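Local atomic coordinates of periplasmic binding protein (Xylanimonas cellulosilytica, PDB entry 4MX8), a protein that probably serves as the extracytoplasmic solute-binding component of a transport system, by its family one for iron complexes or related metal chelates. Residues Glu164-Val176 with Val299-Ala313. Residues are numbered along the deposited sequence; the frame is centred on the assembly and turned at random. Where two conformers were deposited one is given.
Sequences ELEAGIAEAKAAV and VETTRIMIDDVLQVA
The guanidinium of R303 lies nearly coplanar with the carboxylate of E164, the two planes 13° apart, and meets it at its edge, while V299 CG1 lies over one face, toward its rim. The bridge closes one end of a near-parallel helix pair, crossing at 20°, in which the long helix 155-179, probably the backbone helix that spans both lobes in this class of binding protein, packs on the C-terminal helix 299-309. The grip is side-on: R303 NE gives a hydrogen bond of 2.9 Å to E164 OE1 and NH2 one of 3.2 Å to OE2, both on the syn side of their oxygens. An alanine here would probably leave the E164 carboxylate without its mate and open a gap beside L165 CD2, where R303 CG had packed. Beneath the bridge L165 enters as a knob into the hole formed by V299, T302, R303 and I306, CD2 lying 3.8 Å from R303 CG. T302 offers this hole its carbon side, its OG1 being bonded to Y137 OH. Small residues suit the middle: G168, with no side chain, lets I306 CG2 and CD1 lie against its backbone. Farther along, A172 and A175 let L310 come close, and A172 CB also touches V309 CG1, 3.8 Å away. Midway, chi1 of I306 (-65°) sets CG1 anti to the carbonyl carbon, and the extended chi2 carries CD1 to I169, 3.8 Å from I169 CG1.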
loop_
_atom_site.group_PDB
_atom_site.type_symbol
_atom_site.label_atom_id
_atom_site.label_comp_id
_atom_site.label_asym_id
_atom_site.label_seq_id
_atom_site.Cartn_x
_atom_site.Cartn_y
_atom_site.Cartn_z
ATOM N N GLU A 164 -7.560 14.410 -9.350
ATOM C CA GLU A 164 -6.824 15.044 -8.277
ATOM C C GLU A 164 -5.509 14.303 -8.043
ATOM O O GLU A 164 -4.441 14.917 -7.977
ATOM C CB GLU A 164 -7.656 15.076 -6.994
ATOM C CG GLU A 164 -6.935 15.729 -5.819
ATOM C CD GLU A 164 -7.312 15.139 -4.454
ATOM O OE1 GLU A 164 -6.437 15.111 -3.543
ATOM O OE2 GLU A 164 -8.484 14.722 -4.293
ATOM N N LEU A 165 -5.583 12.979 -7.931
ATOM C CA LEU A 165 -4.388 12.184 -7.662
ATOM C C LEU A 165 -3.357 12.245 -8.798
ATOM O O LEU A 165 -2.154 12.207 -8.554
ATOM C CB LEU A 165 -4.754 10.732 -7.340
ATOM C CG LEU A 165 -5.532 10.472 -6.054
ATOM C CD1 LEU A 165 -5.791 8.987 -5.890
ATOM C CD2 LEU A 165 -4.772 11.009 -4.853
ATOM N N GLU A 166 -3.815 12.336 -10.041
ATOM C CA GLU A 166 -2.881 12.418 -11.152
ATOM C C GLU A 166 -2.124 13.737 -11.082
ATOM O O GLU A 166 -0.909 13.777 -11.279
ATOM C CB GLU A 166 -3.601 12.268 -12.491
ATOM C CG GLU A 166 -2.659 12.213 -13.678
ATOM C CD GLU A 166 -3.365 11.882 -14.993
ATOM O OE1 GLU A 166 -3.963 10.783 -15.076
ATOM O OE2 GLU A 166 -3.317 12.708 -15.940
ATOM N N ALA A 167 -2.847 14.812 -10.783
ATOM C CA ALA A 167 -2.230 16.116 -10.608
ATOM C C ALA A 167 -1.265 16.151 -9.413
ATOM O O ALA A 167 -0.206 16.775 -9.481
ATOM C CB ALA A 167 -3.282 17.177 -10.459
ATOM N N GLY A 168 -1.632 15.495 -8.319
ATOM C CA GLY A 168 -0.772 15.452 -7.149
ATOM C C GLY A 168 0.496 14.654 -7.388
ATOM O O GLY A 168 1.594 15.073 -7.014
ATOM N N ILE A 169 0.342 13.496 -8.020
ATOM C CA ILE A 169 1.484 12.674 -8.372
ATOM C C ILE A 169 2.439 13.425 -9.306
ATOM O O ILE A 169 3.652 13.421 -9.102
ATOM C CB ILE A 169 1.033 11.361 -8.983
ATOM C CG1 ILE A 169 0.480 10.470 -7.880
ATOM C CG2 ILE A 169 2.188 10.662 -9.639
ATOM C CD1 ILE A 169 0.117 9.122 -8.361
ATOM N N ALA A 170 1.890 14.097 -10.311
ATOM C CA ALA A 170 2.717 14.869 -11.224
ATOM C C ALA A 170 3.423 15.991 -10.496
ATOM O O ALA A 170 4.563 16.307 -10.821
ATOM C CB ALA A 170 1.898 15.411 -12.331
ATOM N N GLU A 171 2.749 16.582 -9.509
ATOM C CA GLU A 171 3.344 17.632 -8.686
ATOM C C GLU A 171 4.574 17.117 -7.959
ATOM O O GLU A 171 5.619 17.761 -7.980
ATOM C CB GLU A 171 2.343 18.170 -7.667
ATOM C CG GLU A 171 2.860 19.354 -6.846
ATOM C CD GLU A 171 1.880 19.800 -5.748
ATOM O OE1 GLU A 171 0.820 19.139 -5.580
ATOM O OE2 GLU A 171 2.175 20.805 -5.041
ATOM N N ALA A 172 4.446 15.948 -7.330
ATOM C CA ALA A 172 5.557 15.332 -6.613
ATOM C C ALA A 172 6.698 14.920 -7.546
ATOM O O ALA A 172 7.862 15.216 -7.272
ATOM C CB ALA A 172 5.083 14.154 -5.813
ATOM N N LYS A 173 6.378 14.239 -8.643
ATOM C CA LYS A 173 7.404 13.901 -9.641
ATOM C C LYS A 173 8.208 15.140 -10.063
ATOM O O LYS A 173 9.438 15.094 -10.181
ATOM C CB LYS A 173 6.789 13.217 -10.863
ATOM C CG LYS A 173 6.341 11.794 -10.631
ATOM C CD LYS A 173 5.538 11.259 -11.813
ATOM C CE LYS A 173 6.392 11.164 -13.047
ATOM N NZ LYS A 173 5.592 10.889 -14.270
ATOM N N ALA A 174 7.511 16.252 -10.277
ATOM C CA ALA A 174 8.195 17.501 -10.567
ATOM C C ALA A 174 9.135 17.894 -9.408
ATOM O O ALA A 174 10.294 18.224 -9.641
ATOM C CB ALA A 174 7.206 18.575 -10.852
ATOM N N ALA A 175 8.649 17.827 -8.168
ATOM C CA ALA A 175 9.476 18.140 -7.002
ATOM C C ALA A 175 10.737 17.272 -6.917
ATOM O O ALA A 175 11.825 17.779 -6.640
ATOM C CB ALA A 175 8.670 18.018 -5.744
ATOM N N VAL A 176 10.572 15.970 -7.155
ATOM C CA VAL A 176 11.675 15.012 -7.152
ATOM C C VAL A 176 12.718 15.309 -8.243
ATOM O O VAL A 176 13.941 15.264 -7.992
ATOM C CB VAL A 176 11.124 13.582 -7.312
ATOM C CG1 VAL A 176 12.230 12.561 -7.510
ATOM C CG2 VAL A 176 10.308 13.233 -6.115
ATOM N N VAL A 299 -7.209 6.037 -2.023
ATOM C CA VAL A 299 -7.210 7.465 -2.305
ATOM C C VAL A 299 -6.506 8.317 -1.239
ATOM O O VAL A 299 -5.558 9.032 -1.547
ATOM C CB VAL A 299 -8.636 7.979 -2.558
ATOM C CG1 VAL A 299 -8.619 9.485 -2.781
ATOM C CG2 VAL A 299 -9.249 7.253 -3.759
ATOM N N GLU A 300 -6.953 8.240 0.010
ATOM C CA GLU A 300 -6.333 9.046 1.061
ATOM C C GLU A 300 -4.872 8.669 1.296
ATOM O O GLU A 300 -4.034 9.531 1.564
ATOM C CB GLU A 300 -7.118 8.949 2.367
ATOM C CG GLU A 300 -7.795 10.252 2.777
ATOM C CD GLU A 300 -6.829 11.439 2.892
ATOM O OE1 GLU A 300 -5.670 11.254 3.356
ATOM O OE2 GLU A 300 -7.251 12.564 2.525
ATOM N N THR A 301 -4.582 7.377 1.195
ATOM C CA THR A 301 -3.220 6.888 1.314
ATOM C C THR A 301 -2.296 7.490 0.245
ATOM O O THR A 301 -1.175 7.913 0.550
ATOM C CB THR A 301 -3.219 5.354 1.216
ATOM O OG1 THR A 301 -3.967 4.824 2.316
ATOM C CG2 THR A 301 -1.804 4.784 1.246
ATOM N N THR A 302 -2.770 7.544 -0.999
ATOM C CA THR A 302 -1.959 8.106 -2.077
ATOM C C THR A 302 -1.703 9.594 -1.835
ATOM O O THR A 302 -0.638 10.108 -2.170
ATOM C CB THR A 302 -2.603 7.914 -3.472
ATOM O OG1 THR A 302 -2.848 6.527 -3.702
ATOM C CG2 THR A 302 -1.680 8.401 -4.550
ATOM N N ARG A 303 -2.675 10.287 -1.251
ATOM C CA ARG A 303 -2.461 11.685 -0.899
ATOM C C ARG A 303 -1.354 11.767 0.156
ATOM O O ARG A 303 -0.474 12.617 0.056
ATOM C CB ARG A 303 -3.738 12.350 -0.370
ATOM C CG ARG A 303 -4.946 12.313 -1.284
ATOM C CD ARG A 303 -6.096 13.124 -0.678
ATOM N NE ARG A 303 -7.286 13.199 -1.532
ATOM C CZ ARG A 303 -8.433 12.580 -1.262
ATOM N NH1 ARG A 303 -8.536 11.844 -0.165
ATOM N NH2 ARG A 303 -9.477 12.701 -2.078
ATOM N N ILE A 304 -1.398 10.886 1.162
ATOM C CA ILE A 304 -0.359 10.859 2.188
ATOM C C ILE A 304 1.009 10.617 1.548
ATOM O O ILE A 304 1.984 11.272 1.888
ATOM C CB ILE A 304 -0.634 9.802 3.271
ATOM C CG1 ILE A 304 -1.852 10.181 4.086
ATOM C CG2 ILE A 304 0.540 9.643 4.210
ATOM C CD1 ILE A 304 -2.260 9.099 5.038
HETATM N N MSE A 305 1.075 9.680 0.611
HETATM C CA MSE A 305 2.305 9.461 -0.142
HETATM C C MSE A 305 2.780 10.728 -0.859
HETATM O O MSE A 305 3.938 11.132 -0.726
HETATM C CB MSE A 305 2.108 8.344 -1.150
HETATM C CG MSE A 305 1.792 7.013 -0.500
HETATM SE SE MSE A 305 1.497 5.622 -1.810
HETATM C CE MSE A 305 1.540 4.121 -0.635
ATOM N N ILE A 306 1.876 11.355 -1.606
ATOM C CA ILE A 306 2.177 12.609 -2.292
ATOM C C ILE A 306 2.751 13.683 -1.348
ATOM O O ILE A 306 3.725 14.353 -1.682
ATOM C CB ILE A 306 0.954 13.132 -3.080
ATOM C CG1 ILE A 306 0.621 12.158 -4.217
ATOM C CG2 ILE A 306 1.224 14.487 -3.655
ATOM C CD1 ILE A 306 -0.777 12.279 -4.743
ATOM N N ASP A 307 2.184 13.834 -0.159
ATOM C CA ASP A 307 2.719 14.809 0.784
ATOM C C ASP A 307 4.088 14.388 1.261
ATOM O O ASP A 307 4.971 15.221 1.455
ATOM C CB ASP A 307 1.779 15.021 1.970
ATOM C CG ASP A 307 0.714 16.075 1.688
ATOM O OD1 ASP A 307 0.455 16.373 0.490
ATOM O OD2 ASP A 307 0.142 16.608 2.668
ATOM N N ASP A 308 4.266 13.086 1.438
ATOM C CA ASP A 308 5.538 12.558 1.897
ATOM C C ASP A 308 6.629 12.845 0.881
ATOM O O ASP A 308 7.684 13.350 1.235
ATOM C CB ASP A 308 5.438 11.055 2.165
ATOM C CG ASP A 308 4.841 10.741 3.527
ATOM O OD1 ASP A 308 4.615 11.695 4.343
ATOM O OD2 ASP A 308 4.618 9.526 3.776
ATOM N N VAL A 309 6.372 12.529 -0.383
ATOM C CA VAL A 309 7.372 12.773 -1.405
ATOM C C VAL A 309 7.646 14.277 -1.517
ATOM O O VAL A 309 8.796 14.685 -1.605
ATOM C CB VAL A 309 6.965 12.150 -2.756
ATOM C CG1 VAL A 309 7.916 12.554 -3.853
ATOM C CG2 VAL A 309 6.921 10.645 -2.648
ATOM N N LEU A 310 6.605 15.106 -1.447
ATOM C CA LEU A 310 6.773 16.562 -1.595
ATOM C C LEU A 310 7.693 17.216 -0.563
ATOM O O LEU A 310 8.054 18.378 -0.710
ATOM C CB LEU A 310 5.421 17.282 -1.648
ATOM C CG LEU A 310 4.678 17.294 -2.992
ATOM C CD1 LEU A 310 3.222 17.683 -2.840
ATOM C CD2 LEU A 310 5.357 18.201 -3.976
ATOM N N GLN A 311 8.081 16.474 0.468
ATOM C CA GLN A 311 9.060 16.963 1.434
ATOM C C GLN A 311 10.393 17.336 0.795
ATOM O O GLN A 311 11.067 18.210 1.325
ATOM C CB GLN A 311 9.344 15.928 2.518
ATOM C CG GLN A 311 8.173 15.520 3.389
ATOM C CD GLN A 311 8.533 14.379 4.352
ATOM O OE1 GLN A 311 9.027 14.615 5.469
ATOM N NE2 GLN A 311 8.292 13.138 3.918
ATOM N N VAL A 312 10.803 16.682 -0.305
ATOM C CA VAL A 312 12.101 17.045 -0.919
ATOM C C VAL A 312 12.165 18.504 -1.287
ATOM O O VAL A 312 13.238 19.105 -1.265
ATOM C CB VAL A 312 12.464 16.295 -2.209
ATOM C CG1 VAL A 312 13.217 15.048 -1.901
ATOM C CG2 VAL A 312 11.242 16.040 -3.071
ATOM N N ALA A 313 11.015 19.065 -1.641
ATOM C CA ALA A 313 10.943 20.460 -2.036
ATOM C C ALA A 313 11.476 21.357 -0.935
ATOM O O ALA A 313 12.042 22.420 -1.205
ATOM C CB ALA A 313 9.527 20.836 -2.376
#